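Putative glutathione S-transferase (Corynebacterium glutamicum, PDB 3M1G) probably acts as a glutathione transferase of the ECM4-like, omega-related kind. Local coordinates at residues A[191-203]-A[215-227]. Sequence-based numbering, arbitrary orientation.
Sequences RIFTEVNNGVYRT and AYKRLWVALDWLE
Glu195 and Arg218 form a salt bridge between helix 209-229 and the broken helical run 191-203. Arg218 grips the carboxylate side-on: NE reaches Glu195 OE1 at 2.9 Å, nearly straight at 175°, while NH2 donates to Glu195 OE2, both on the syn side and a little out of the carboxylate plane. Thr194 OG1 donates to the anti lone pair of OE2, and a water joins OE1 to Arg218 O, fixing the carboxylate's rotation. A second guanidinium, that of Arg202, lies flat on Arg218, with centres 3.7 Å apart; Arg202 NH1 and NH2 converge end-on on Thr194 O, and a second water links Arg202 NH2 to Gly199 O and Ala215 O.

Arg191, extended with CG anti to its N (chi1 -170°), runs over one face of Trp225. Its CD makes a CH-pi contact with the six-membered ring and its guanidinium a cation-pi stack on the five-membered one, planes 12° apart.

The apolar layer sets Val196 CG2 3.5 Å from Ala222 CB; helix 243-253 backs it.

The Glu195 carboxylate probably offsets the charge of Arg218, and the Thr194 carbonyl dipole partly that of Arg202, which ties both parts of 191-203 together while its stack joins the helices.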
ATOM      1  N   ARG A 191       4.519  13.956  21.157  1.00 20.27           N
ATOM      2  CA  ARG A 191       3.397  13.691  20.287  1.00 19.74           C
ATOM      3  C   ARG A 191       3.825  12.757  19.142  1.00 20.47           C
ATOM      4  O   ARG A 191       3.146  11.791  18.851  1.00 20.20           O
ATOM      5  CB  ARG A 191       2.806  14.978  19.739  1.00 20.39           C
ATOM      6  CG  ARG A 191       1.450  14.773  19.011  1.00 18.91           C
ATOM      7  CD  ARG A 191       0.775  16.087  18.696  1.00 20.53           C
ATOM      8  NE  ARG A 191      -0.488  15.877  17.982  1.00 21.34           N
ATOM      9  CZ  ARG A 191      -1.185  16.843  17.389  1.00 21.75           C
ATOM     10  NH1 ARG A 191      -0.777  18.084  17.442  1.00 20.98           N
ATOM     11  NH2 ARG A 191      -2.322  16.560  16.767  1.00 24.45           N
ATOM     12  N   ILE A 192       4.982  13.005  18.532  1.00 20.78           N
ATOM     13  CA  ILE A 192       5.456  12.118  17.473  1.00 20.68           C
ATOM     14  C   ILE A 192       5.697  10.701  18.006  1.00 21.44           C
ATOM     15  O   ILE A 192       5.320   9.690  17.383  1.00 21.05           O
ATOM     16  CB  ILE A 192       6.697  12.685  16.809  1.00 21.40           C
ATOM     17  CG1 ILE A 192       6.322  13.926  15.995  1.00 20.77           C
ATOM     18  CG2 ILE A 192       7.413  11.630  15.936  1.00 21.56           C
ATOM     19  CD1 ILE A 192       7.573  14.723  15.461  1.00 20.05           C
ATOM     20  N   PHE A 193       6.262  10.602  19.197  1.00 21.38           N
ATOM     21  CA  PHE A 193       6.532   9.294  19.762  1.00 22.16           C
ATOM     22  C   PHE A 193       5.253   8.450  20.008  1.00 21.40           C
ATOM     23  O   PHE A 193       5.195   7.311  19.601  1.00 20.53           O
ATOM     24  CB  PHE A 193       7.271   9.434  21.083  1.00 22.85           C
ATOM     25  CG  PHE A 193       7.442   8.160  21.790  1.00 24.90           C
ATOM     26  CD1 PHE A 193       8.275   7.182  21.264  1.00 27.80           C
ATOM     27  CD2 PHE A 193       6.781   7.913  22.978  1.00 29.28           C
ATOM     28  CE1 PHE A 193       8.450   5.975  21.935  1.00 29.97           C
ATOM     29  CE2 PHE A 193       6.948   6.695  23.666  1.00 30.79           C
ATOM     30  CZ  PHE A 193       7.762   5.725  23.137  1.00 30.70           C
ATOM     31  N   THR A 194       4.275   8.984  20.714  1.00 20.64           N
ATOM     32  CA  THR A 194       3.109   8.191  21.052  1.00 20.89           C
ATOM     33  C   THR A 194       2.181   7.963  19.840  1.00 21.65           C
ATOM     34  O   THR A 194       1.594   6.900  19.697  1.00 21.84           O
ATOM     35  CB  THR A 194       2.308   8.782  22.253  1.00 21.72           C
ATOM     36  OG1 THR A 194       1.783  10.071  21.915  1.00 21.03           O
ATOM     37  CG2 THR A 194       3.191   8.888  23.543  1.00 20.45           C
ATOM     38  N   GLU A 195       2.047   8.943  18.956  1.00 21.41           N
ATOM     39  CA  GLU A 195       1.034   8.837  17.886  1.00 21.09           C
ATOM     40  C   GLU A 195       1.585   8.338  16.547  1.00 21.47           C
ATOM     41  O   GLU A 195       0.813   7.851  15.720  1.00 22.49           O
ATOM     42  CB  GLU A 195       0.389  10.188  17.672  1.00 20.68           C
ATOM     43  CG  GLU A 195      -0.097  10.864  18.923  1.00 22.00           C
ATOM     44  CD  GLU A 195      -1.018   9.988  19.763  1.00 25.61           C
ATOM     45  OE1 GLU A 195      -2.160   9.696  19.286  1.00 27.08           O
ATOM     46  OE2 GLU A 195      -0.608   9.629  20.905  1.00 26.17           O
ATOM     47  N   VAL A 196       2.901   8.456  16.329  1.00 21.64           N
ATOM     48  CA  VAL A 196       3.543   8.105  15.052  1.00 20.41           C
ATOM     49  C   VAL A 196       4.591   7.008  15.213  1.00 21.46           C
ATOM     50  O   VAL A 196       4.410   5.916  14.624  1.00 20.27           O
ATOM     51  CB  VAL A 196       4.130   9.342  14.378  1.00 21.74           C
ATOM     52  CG1 VAL A 196       4.801   8.991  13.034  1.00 19.90           C
ATOM     53  CG2 VAL A 196       2.979  10.417  14.181  1.00 20.86           C
ATOM     54  N   ASN A 197       5.675   7.253  15.992  1.00 20.40           N
ATOM     55  CA  ASN A 197       6.720   6.257  16.160  1.00 21.56           C
ATOM     56  C   ASN A 197       6.167   4.950  16.704  1.00 23.12           C
ATOM     57  O   ASN A 197       6.455   3.888  16.157  1.00 23.71           O
ATOM     58  CB  ASN A 197       7.878   6.689  17.128  1.00 21.99           C
ATOM     59  CG  ASN A 197       8.613   7.956  16.707  1.00 20.53           C
ATOM     60  OD1 ASN A 197       8.996   8.722  17.583  1.00 24.25           O
ATOM     61  ND2 ASN A 197       8.841   8.187  15.382  1.00 18.75           N
ATOM     62  N   ASN A 198       5.434   5.017  17.815  1.00 23.78           N
ATOM     63  CA  ASN A 198       4.733   3.879  18.336  1.00 25.79           C
ATOM     64  C   ASN A 198       3.418   3.617  17.647  1.00 25.47           C
ATOM     65  O   ASN A 198       2.907   2.514  17.716  1.00 25.00           O
ATOM     66  CB  ASN A 198       4.359   4.100  19.800  1.00 27.49           C
ATOM     67  CG  ASN A 198       5.363   3.554  20.727  1.00 34.04           C
ATOM     68  OD1 ASN A 198       6.142   2.666  20.366  1.00 41.65           O
ATOM     69  ND2 ASN A 198       5.347   4.046  21.963  1.00 43.14           N
ATOM     70  N   GLY A 199       2.831   4.673  17.099  1.00 25.16           N
ATOM     71  CA  GLY A 199       1.520   4.629  16.435  1.00 24.88           C
ATOM     72  C   GLY A 199       1.417   3.572  15.350  1.00 24.14           C
ATOM     73  O   GLY A 199       0.383   2.910  15.231  1.00 23.90           O
ATOM     74  N   VAL A 200       2.480   3.424  14.549  1.00 23.43           N
ATOM     75  CA  VAL A 200       2.496   2.391  13.523  1.00 22.82           C
ATOM     76  C   VAL A 200       2.448   0.975  14.127  1.00 23.55           C
ATOM     77  O   VAL A 200       1.724   0.101  13.598  1.00 23.47           O
ATOM     78  CB  VAL A 200       3.638   2.571  12.498  1.00 22.78           C
ATOM     79  CG1 VAL A 200       3.459   3.912  11.734  1.00 20.39           C
ATOM     80  CG2 VAL A 200       5.070   2.454  13.144  1.00 20.55           C
ATOM     81  N   TYR A 201       3.179   0.746  15.224  1.00 24.38           N
ATOM     82  CA  TYR A 201       3.218  -0.553  15.907  1.00 24.78           C
ATOM     83  C   TYR A 201       1.871  -0.893  16.551  1.00 26.14           C
ATOM     84  O   TYR A 201       1.386  -2.023  16.436  1.00 26.27           O
ATOM     85  CB  TYR A 201       4.364  -0.606  16.960  1.00 25.79           C
ATOM     86  CG  TYR A 201       5.699  -0.702  16.298  1.00 24.75           C
ATOM     87  CD1 TYR A 201       6.196  -1.918  15.893  1.00 25.20           C
ATOM     88  CD2 TYR A 201       6.449   0.434  16.017  1.00 25.48           C
ATOM     89  CE1 TYR A 201       7.399  -2.012  15.227  1.00 25.93           C
ATOM     90  CE2 TYR A 201       7.636   0.342  15.341  1.00 26.57           C
ATOM     91  CZ  TYR A 201       8.089  -0.887  14.939  1.00 26.33           C
ATOM     92  OH  TYR A 201       9.278  -0.974  14.271  1.00 35.03           O
ATOM     93  N   ARG A 202       1.239   0.084  17.189  1.00 26.10           N
ATOM     94  CA  ARG A 202      -0.092  -0.117  17.771  1.00 27.23           C
ATOM     95  C   ARG A 202      -1.144  -0.464  16.679  1.00 27.17           C
ATOM     96  O   ARG A 202      -2.088  -1.241  16.913  1.00 26.18           O
ATOM     97  CB  ARG A 202      -0.478   1.149  18.539  1.00 28.08           C
ATOM     98  CG  ARG A 202      -1.557   0.989  19.647  1.00 34.15           C
ATOM     99  CD  ARG A 202      -1.409   2.105  20.760  1.00 39.67           C
ATOM    100  NE  ARG A 202      -1.419   3.358  20.038  1.00 43.49           N
ATOM    101  CZ  ARG A 202      -0.518   4.340  20.118  1.00 41.92           C
ATOM    102  NH1 ARG A 202       0.449   4.360  21.037  1.00 43.71           N
ATOM    103  NH2 ARG A 202      -0.649   5.367  19.289  1.00 37.03           N
ATOM    104  N   THR A 203      -0.960   0.102  15.479  1.00 26.30           N
ATOM    105  CA  THR A 203      -1.832  -0.175  14.337  1.00 26.01           C
ATOM    106  C   THR A 203      -1.554  -1.559  13.792  1.00 26.59           C
ATOM    107  O   THR A 203      -2.476  -2.326  13.625  1.00 27.37           O
ATOM    108  CB  THR A 203      -1.708   0.886  13.211  1.00 25.48           C
ATOM    109  OG1 THR A 203      -1.962   2.182  13.761  1.00 24.88           O
ATOM    110  CG2 THR A 203      -2.729   0.630  12.086  1.00 23.56           C
ATOM    111  N   ALA A 215      -6.192   2.901  16.670  1.00 22.72           N
ATOM    112  CA  ALA A 215      -4.815   3.194  16.467  1.00 21.93           C
ATOM    113  C   ALA A 215      -4.603   3.896  15.119  1.00 21.81           C
ATOM    114  O   ALA A 215      -3.837   4.854  15.019  1.00 19.93           O
ATOM    115  CB  ALA A 215      -3.996   1.916  16.564  1.00 22.37           C
ATOM    116  N   TYR A 216      -5.318   3.436  14.091  1.00 20.85           N
ATOM    117  CA  TYR A 216      -5.222   4.037  12.769  1.00 20.67           C
ATOM    118  C   TYR A 216      -5.666   5.497  12.779  1.00 21.30           C
ATOM    119  O   TYR A 216      -5.016   6.364  12.163  1.00 20.94           O
ATOM    120  CB  TYR A 216      -6.043   3.204  11.774  1.00 20.41           C
ATOM    121  CG  TYR A 216      -6.279   3.761  10.412  1.00 17.93           C
ATOM    122  CD1 TYR A 216      -7.255   4.700  10.202  1.00 19.00           C
ATOM    123  CD2 TYR A 216      -5.561   3.294   9.313  1.00 21.36           C
ATOM    124  CE1 TYR A 216      -7.542   5.185   8.934  1.00 19.66           C
ATOM    125  CE2 TYR A 216      -5.810   3.788   8.029  1.00 20.19           C
ATOM    126  CZ  TYR A 216      -6.808   4.724   7.862  1.00 20.99           C
ATOM    127  OH  TYR A 216      -7.103   5.203   6.635  1.00 20.82           O
ATOM    128  N   LYS A 217      -6.775   5.754  13.455  1.00 21.70           N
ATOM    129  CA  LYS A 217      -7.299   7.085  13.545  1.00 23.07           C
ATOM    130  C   LYS A 217      -6.275   7.995  14.206  1.00 22.16           C
ATOM    131  O   LYS A 217      -5.997   9.059  13.696  1.00 21.79           O
ATOM    132  CB  LYS A 217      -8.587   7.094  14.360  1.00 24.10           C
ATOM    133  CG  LYS A 217      -9.409   8.359  14.230  1.00 28.71           C
ATOM    134  CD  LYS A 217     -10.534   8.353  15.287  1.00 34.19           C
ATOM    135  CE  LYS A 217     -11.527   9.490  15.104  1.00 38.28           C
ATOM    136  NZ  LYS A 217     -12.398   9.646  16.356  1.00 41.28           N
ATOM    137  N   ARG A 218      -5.705   7.557  15.320  1.00 22.23           N
ATOM    138  CA  ARG A 218      -4.670   8.344  16.005  1.00 22.31           C
ATOM    139  C   ARG A 218      -3.466   8.627  15.119  1.00 22.05           C
ATOM    140  O   ARG A 218      -2.957   9.748  15.082  1.00 22.15           O
ATOM    141  CB  ARG A 218      -4.234   7.663  17.311  1.00 22.25           C
ATOM    142  CG  ARG A 218      -5.248   7.863  18.458  1.00 24.39           C
ATOM    143  CD  ARG A 218      -4.877   7.030  19.687  1.00 25.53           C
ATOM    144  NE  ARG A 218      -3.582   7.427  20.286  1.00 26.68           N
ATOM    145  CZ  ARG A 218      -3.031   6.815  21.335  1.00 26.48           C
ATOM    146  NH1 ARG A 218      -3.614   5.756  21.878  1.00 27.05           N
ATOM    147  NH2 ARG A 218      -1.887   7.230  21.825  1.00 24.60           N
ATOM    148  N   LEU A 219      -3.006   7.621  14.392  1.00 21.80           N
ATOM    149  CA  LEU A 219      -1.836   7.792  13.536  1.00 21.41           C
ATOM    150  C   LEU A 219      -2.090   8.896  12.502  1.00 21.04           C
ATOM    151  O   LEU A 219      -1.239   9.766  12.268  1.00 20.47           O
ATOM    152  CB  LEU A 219      -1.484   6.468  12.838  1.00 20.77           C
ATOM    153  CG  LEU A 219      -0.438   6.495  11.743  1.00 21.51           C
ATOM    154  CD1 LEU A 219       0.939   6.865  12.298  1.00 21.28           C
ATOM    155  CD2 LEU A 219      -0.378   5.118  11.005  1.00 19.59           C
ATOM    156  N   TRP A 220      -3.263   8.872  11.890  1.00 19.87           N
ATOM    157  CA  TRP A 220      -3.534   9.805  10.801  1.00 20.52           C
ATOM    158  C   TRP A 220      -3.859  11.232  11.238  1.00 21.10           C
ATOM    159  O   TRP A 220      -3.570  12.176  10.495  1.00 22.18           O
ATOM    160  CB  TRP A 220      -4.579   9.199   9.802  1.00 20.15           C
ATOM    161  CG  TRP A 220      -3.850   8.182   8.961  1.00 18.46           C
ATOM    162  CD1 TRP A 220      -3.867   6.818   9.106  1.00 18.30           C
ATOM    163  CD2 TRP A 220      -2.929   8.455   7.920  1.00 18.94           C
ATOM    164  NE1 TRP A 220      -3.000   6.239   8.226  1.00 18.39           N
ATOM    165  CE2 TRP A 220      -2.404   7.215   7.486  1.00 17.89           C
ATOM    166  CE3 TRP A 220      -2.493   9.629   7.295  1.00 19.34           C
ATOM    167  CZ2 TRP A 220      -1.505   7.118   6.449  1.00 19.48           C
ATOM    168  CZ3 TRP A 220      -1.570   9.530   6.268  1.00 19.12           C
ATOM    169  CH2 TRP A 220      -1.086   8.287   5.862  1.00 21.83           C
ATOM    170  N   VAL A 221      -4.451  11.394  12.420  1.00 22.11           N
ATOM    171  CA  VAL A 221      -4.591  12.726  13.033  1.00 22.54           C
ATOM    172  C   VAL A 221      -3.172  13.324  13.189  1.00 21.90           C
ATOM    173  O   VAL A 221      -2.947  14.491  12.840  1.00 22.23           O
ATOM    174  CB  VAL A 221      -5.290  12.668  14.427  1.00 22.86           C
ATOM    175  CG1 VAL A 221      -5.040  13.939  15.217  1.00 23.09           C
ATOM    176  CG2 VAL A 221      -6.849  12.416  14.299  1.00 22.65           C
ATOM    177  N   ALA A 222      -2.219  12.522  13.652  1.00 20.24           N
ATOM    178  CA  ALA A 222      -0.866  13.034  13.848  1.00 20.30           C
ATOM    179  C   ALA A 222      -0.128  13.271  12.523  1.00 19.87           C
ATOM    180  O   ALA A 222       0.559  14.283  12.373  1.00 20.72           O
ATOM    181  CB  ALA A 222      -0.042  12.112  14.769  1.00 19.32           C
ATOM    182  N   LEU A 223      -0.239  12.354  11.561  1.00 20.31           N
ATOM    183  CA  LEU A 223       0.398  12.592  10.249  1.00 20.44           C
ATOM    184  C   LEU A 223      -0.183  13.824   9.546  1.00 21.05           C
ATOM    185  O   LEU A 223       0.539  14.590   8.868  1.00 20.54           O
ATOM    186  CB  LEU A 223       0.327  11.352   9.357  1.00 20.40           C
ATOM    187  CG  LEU A 223       1.164  10.128   9.796  1.00 21.84           C
ATOM    188  CD1 LEU A 223       0.879   8.883   8.896  1.00 18.98           C
ATOM    189  CD2 LEU A 223       2.675  10.418   9.834  1.00 19.57           C
ATOM    190  N   ASP A 224      -1.485  14.068   9.719  1.00 21.48           N
ATOM    191  CA  ASP A 224      -2.076  15.274   9.110  1.00 22.26           C
ATOM    192  C   ASP A 224      -1.588  16.547   9.827  1.00 22.45           C
ATOM    193  O   ASP A 224      -1.405  17.584   9.199  1.00 22.62           O
ATOM    194  CB  ASP A 224      -3.614  15.223   9.157  1.00 22.44           C
ATOM    195  CG  ASP A 224      -4.209  14.281   8.102  1.00 23.41           C
ATOM    196  OD1 ASP A 224      -3.557  14.003   7.061  1.00 24.02           O
ATOM    197  OD2 ASP A 224      -5.345  13.801   8.327  1.00 22.06           O
ATOM    198  N   TRP A 225      -1.411  16.465  11.147  1.00 21.96           N
ATOM    199  CA  TRP A 225      -0.792  17.554  11.904  1.00 22.30           C
ATOM    200  C   TRP A 225       0.644  17.803  11.390  1.00 22.15           C
ATOM    201  O   TRP A 225       1.023  18.950  11.175  1.00 21.89           O
ATOM    202  CB  TRP A 225      -0.764  17.232  13.409  1.00 22.80           C
ATOM    203  CG  TRP A 225       0.296  17.948  14.183  1.00 21.77           C
ATOM    204  CD1 TRP A 225       0.397  19.302  14.376  1.00 23.76           C
ATOM    205  CD2 TRP A 225       1.375  17.360  14.911  1.00 19.39           C
ATOM    206  NE1 TRP A 225       1.500  19.575  15.129  1.00 24.32           N
ATOM    207  CE2 TRP A 225       2.117  18.407  15.474  1.00 20.03           C
ATOM    208  CE3 TRP A 225       1.805  16.044  15.121  1.00 18.28           C
ATOM    209  CZ2 TRP A 225       3.261  18.189  16.250  1.00 19.43           C
ATOM    210  CZ3 TRP A 225       2.954  15.826  15.909  1.00 19.97           C
ATOM    211  CH2 TRP A 225       3.666  16.885  16.436  1.00 19.90           C
ATOM    212  N   LEU A 226       1.426  16.751  11.187  1.00 21.51           N
ATOM    213  CA  LEU A 226       2.806  16.943  10.711  1.00 21.96           C
ATOM    214  C   LEU A 226       2.856  17.554   9.294  1.00 21.98           C
ATOM    215  O   LEU A 226       3.676  18.437   8.988  1.00 21.76           O
ATOM    216  CB  LEU A 226       3.593  15.630  10.757  1.00 20.91           C
ATOM    217  CG  LEU A 226       3.911  15.124  12.155  1.00 21.91           C
ATOM    218  CD1 LEU A 226       4.480  13.714  12.100  1.00 20.01           C
ATOM    219  CD2 LEU A 226       4.881  16.072  12.894  1.00 19.38           C
ATOM    220  N   GLU A 227       1.974  17.074   8.430  1.00 22.61           N
ATOM    221  CA  GLU A 227       1.884  17.562   7.056  1.00 22.74           C
ATOM    222  C   GLU A 227       1.622  19.082   7.085  1.00 24.14           C
ATOM    223  O   GLU A 227       2.231  19.865   6.335  1.00 23.85           O
ATOM    224  CB  GLU A 227       0.781  16.805   6.314  1.00 23.03           C
ATOM    225  CG  GLU A 227       0.407  17.370   4.957  1.00 22.66           C
ATOM    226  CD  GLU A 227       1.472  17.117   3.922  1.00 24.43           C
ATOM    227  OE1 GLU A 227       2.341  16.241   4.175  1.00 25.17           O
ATOM    228  OE2 GLU A 227       1.430  17.791   2.863  1.00 25.54           O
TER
HETATM  229  O   HOH W   1      -3.202  11.248  17.433  1.00 21.77           O
HETATM  230  O   HOH W   2      -1.588   4.726  16.610  1.00 27.33           O